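Local coordinates for protein SAM-dependent methyltransferase (Exiguobacterium sibiricum 255-15, PDB 3D2L) that probably transfers methyl groups from S-adenosylmethionine to an acceptor that has not been identified, through a Rossmann-like methyltransferase domain, at residues I37-C42 / A99-C104. Numbering follows the deposited sequence.
Sequences IADIGC and AITILC
Strands 37-40 and 99-102 run parallel at 20°, their axes 4.7 Å apart, joined by three backbone hydrogen bonds: A38 N to A99 O, T101 N to A38 O, and I40 N to T101 O. They are neighbours in the middle of a Rossmann-like methyltransferase sheet, third and fourth of its five parallel strands, illustrating how such strands part at their C-terminal ends. On one face, T101 OG1 donates to D39 OD1 at 2.8 Å, meeting the carboxylate from above its plane. With chi1 of T101 at 54°, the hydroxyl lies between its backbone N and carbonyl carbon, which brings it against the D39 carboxylate, while CG2 meets I37 CG2 at 4.0 Å. D39 OD2 is bonded to T48 of helix 46-51, so the two oxygens tie strand to strand and sheet to helix. Losing the carboxylate to an alanine here would probably leave the T101 hydroxyl without its acceptor and T48 without its partner. The other face is apolar: I40 CD1 reaches I100 CG2 at 3.5 Å, and I40 CG1 presses on I102 CG1 at 3.4 Å, closer than carbons normally come. L133 of strand 131-138 touches both I100 and I102. Beyond I40 direct pairing stops; one water accepts from L103 N at 2.9 Å and lies near I40 O and D39 OD1, while a second lies between G41 O and L103 O. The glycine-bearing turn after strand 37-40 is consistent with the SAM-binding loop of this family. A buried acid thus anchors the strand end, and water takes over where the backbones separate.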
ATOM      1  N   ILE A  37       4.492  13.036  -7.281  1.00 31.93           N
ATOM      2  CA  ILE A  37       4.226  11.634  -6.980  1.00 32.52           C
ATOM      3  C   ILE A  37       2.739  11.294  -6.931  1.00 32.45           C
ATOM      4  O   ILE A  37       1.919  12.055  -6.402  1.00 32.35           O
ATOM      5  CB  ILE A  37       4.809  11.189  -5.592  1.00 32.85           C
ATOM      6  CG1 ILE A  37       6.329  11.317  -5.564  1.00 35.28           C
ATOM      7  CG2 ILE A  37       4.415   9.735  -5.256  1.00 33.31           C
ATOM      8  CD1 ILE A  37       7.001  10.617  -4.370  1.00 34.06           C
ATOM      9  N   ALA A  38       2.408  10.151  -7.511  1.00 29.26           N
ATOM     10  CA  ALA A  38       1.078   9.567  -7.390  1.00 29.99           C
ATOM     11  C   ALA A  38       1.236   8.393  -6.416  1.00 30.26           C
ATOM     12  O   ALA A  38       1.997   7.439  -6.659  1.00 28.85           O
ATOM     13  CB  ALA A  38       0.538   9.107  -8.743  1.00 28.74           C
ATOM     14  N   ASP A  39       0.559   8.488  -5.287  1.00 30.10           N
ATOM     15  CA  ASP A  39       0.573   7.428  -4.250  1.00 30.49           C
ATOM     16  C   ASP A  39      -0.722   6.683  -4.412  1.00 31.38           C
ATOM     17  O   ASP A  39      -1.810   7.188  -4.098  1.00 31.22           O
ATOM     18  CB  ASP A  39       0.685   8.049  -2.869  1.00 32.42           C
ATOM     19  CG  ASP A  39       0.823   7.010  -1.766  1.00 38.08           C
ATOM     20  OD1 ASP A  39       1.521   5.976  -1.985  1.00 32.13           O
ATOM     21  OD2 ASP A  39       0.234   7.262  -0.685  1.00 35.50           O
ATOM     22  N   ILE A  40      -0.602   5.466  -4.899  1.00 32.49           N
ATOM     23  CA  ILE A  40      -1.739   4.683  -5.263  1.00 34.47           C
ATOM     24  C   ILE A  40      -2.069   3.575  -4.258  1.00 36.18           C
ATOM     25  O   ILE A  40      -1.220   3.012  -3.642  1.00 37.91           O
ATOM     26  CB  ILE A  40      -1.649   4.229  -6.727  1.00 37.59           C
ATOM     27  CG1 ILE A  40      -0.655   3.137  -6.887  1.00 42.42           C
ATOM     28  CG2 ILE A  40      -1.238   5.404  -7.664  1.00 29.27           C
ATOM     29  CD1 ILE A  40      -0.352   2.860  -8.285  1.00 44.14           C
ATOM     30  N   GLY A  41      -3.342   3.305  -4.094  1.00 36.51           N
ATOM     31  CA  GLY A  41      -3.818   2.395  -3.064  1.00 36.51           C
ATOM     32  C   GLY A  41      -3.506   3.004  -1.709  1.00 35.52           C
ATOM     33  O   GLY A  41      -3.122   2.320  -0.761  1.00 34.68           O
ATOM     34  N   CYS A  42      -3.713   4.317  -1.607  1.00 34.20           N
ATOM     35  CA  CYS A  42      -3.329   5.051  -0.446  1.00 32.39           C
ATOM     36  C   CYS A  42      -4.193   4.906   0.781  1.00 32.18           C
ATOM     37  O   CYS A  42      -3.854   5.494   1.789  1.00 34.26           O
ATOM     38  CB  CYS A  42      -3.249   6.553  -0.807  1.00 34.21           C
ATOM     39  SG  CYS A  42      -4.866   7.255  -1.234  1.00 34.29           S
ATOM     40  N   ALA A  99       7.072  10.026 -10.170  1.00 29.98           N
ATOM     41  CA  ALA A  99       7.151   8.730  -9.492  1.00 27.90           C
ATOM     42  C   ALA A  99       5.775   8.255  -9.071  1.00 30.17           C
ATOM     43  O   ALA A  99       4.854   9.071  -8.836  1.00 28.29           O
ATOM     44  CB  ALA A  99       8.103   8.793  -8.242  1.00 27.43           C
ATOM     45  N   ILE A 100       5.639   6.932  -9.013  1.00 27.98           N
ATOM     46  CA  ILE A 100       4.448   6.257  -8.503  1.00 28.93           C
ATOM     47  C   ILE A 100       4.859   5.429  -7.306  1.00 28.28           C
ATOM     48  O   ILE A 100       5.837   4.676  -7.362  1.00 29.71           O
ATOM     49  CB  ILE A 100       3.756   5.370  -9.609  1.00 26.66           C
ATOM     50  CG1 ILE A 100       3.146   6.252 -10.673  1.00 29.39           C
ATOM     51  CG2 ILE A 100       2.671   4.434  -9.020  1.00 29.29           C
ATOM     52  CD1 ILE A 100       2.759   5.438 -11.901  1.00 28.03           C
ATOM     53  N   THR A 101       4.128   5.581  -6.192  1.00 28.31           N
ATOM     54  CA  THR A 101       4.375   4.791  -5.017  1.00 28.24           C
ATOM     55  C   THR A 101       3.170   3.904  -4.720  1.00 27.98           C
ATOM     56  O   THR A 101       2.017   4.341  -4.765  1.00 28.46           O
ATOM     57  CB  THR A 101       4.745   5.657  -3.760  1.00 29.75           C
ATOM     58  OG1 THR A 101       3.734   6.663  -3.530  1.00 29.99           O
ATOM     59  CG2 THR A 101       6.098   6.331  -3.989  1.00 27.53           C
ATOM     60  N   ILE A 102       3.456   2.658  -4.368  1.00 27.59           N
ATOM     61  CA  ILE A 102       2.409   1.699  -4.013  1.00 28.98           C
ATOM     62  C   ILE A 102       2.908   1.045  -2.751  1.00 30.65           C
ATOM     63  O   ILE A 102       3.604   0.033  -2.762  1.00 30.85           O
ATOM     64  CB  ILE A 102       2.140   0.650  -5.106  1.00 28.72           C
ATOM     65  CG1 ILE A 102       2.129   1.280  -6.489  1.00 29.65           C
ATOM     66  CG2 ILE A 102       0.842  -0.043  -4.809  1.00 25.19           C
ATOM     67  CD1 ILE A 102       1.719   0.279  -7.581  1.00 30.05           C
ATOM     68  N   LEU A 103       2.515   1.639  -1.643  1.00 32.73           N
ATOM     69  CA  LEU A 103       3.102   1.335  -0.362  1.00 31.20           C
ATOM     70  C   LEU A 103       2.301   0.472   0.570  1.00 32.57           C
ATOM     71  O   LEU A 103       1.091   0.299   0.413  1.00 31.76           O
ATOM     72  CB  LEU A 103       3.416   2.671   0.346  1.00 30.21           C
ATOM     73  CG  LEU A 103       4.242   3.706  -0.398  1.00 29.75           C
ATOM     74  CD1 LEU A 103       4.368   4.968   0.495  1.00 29.62           C
ATOM     75  CD2 LEU A 103       5.604   3.167  -0.772  1.00 31.56           C
ATOM     76  N   CYS A 104       3.033  -0.097   1.538  1.00 31.83           N
ATOM     77  CA  CYS A 104       2.471  -0.903   2.619  1.00 30.65           C
ATOM     78  C   CYS A 104       1.660  -2.094   2.124  1.00 27.90           C
ATOM     79  O   CYS A 104       0.540  -2.307   2.542  1.00 28.61           O
ATOM     80  CB  CYS A 104       1.637  -0.026   3.524  1.00 31.09           C
ATOM     81  SG  CYS A 104       2.577   1.472   4.074  1.00 35.79           S
TER
HETATM   82  O   HOH W   1       0.529   3.740  -1.595  1.00 24.95           O
HETATM   83  O   HOH W   2      -0.657   2.175   0.922  1.00 33.28           O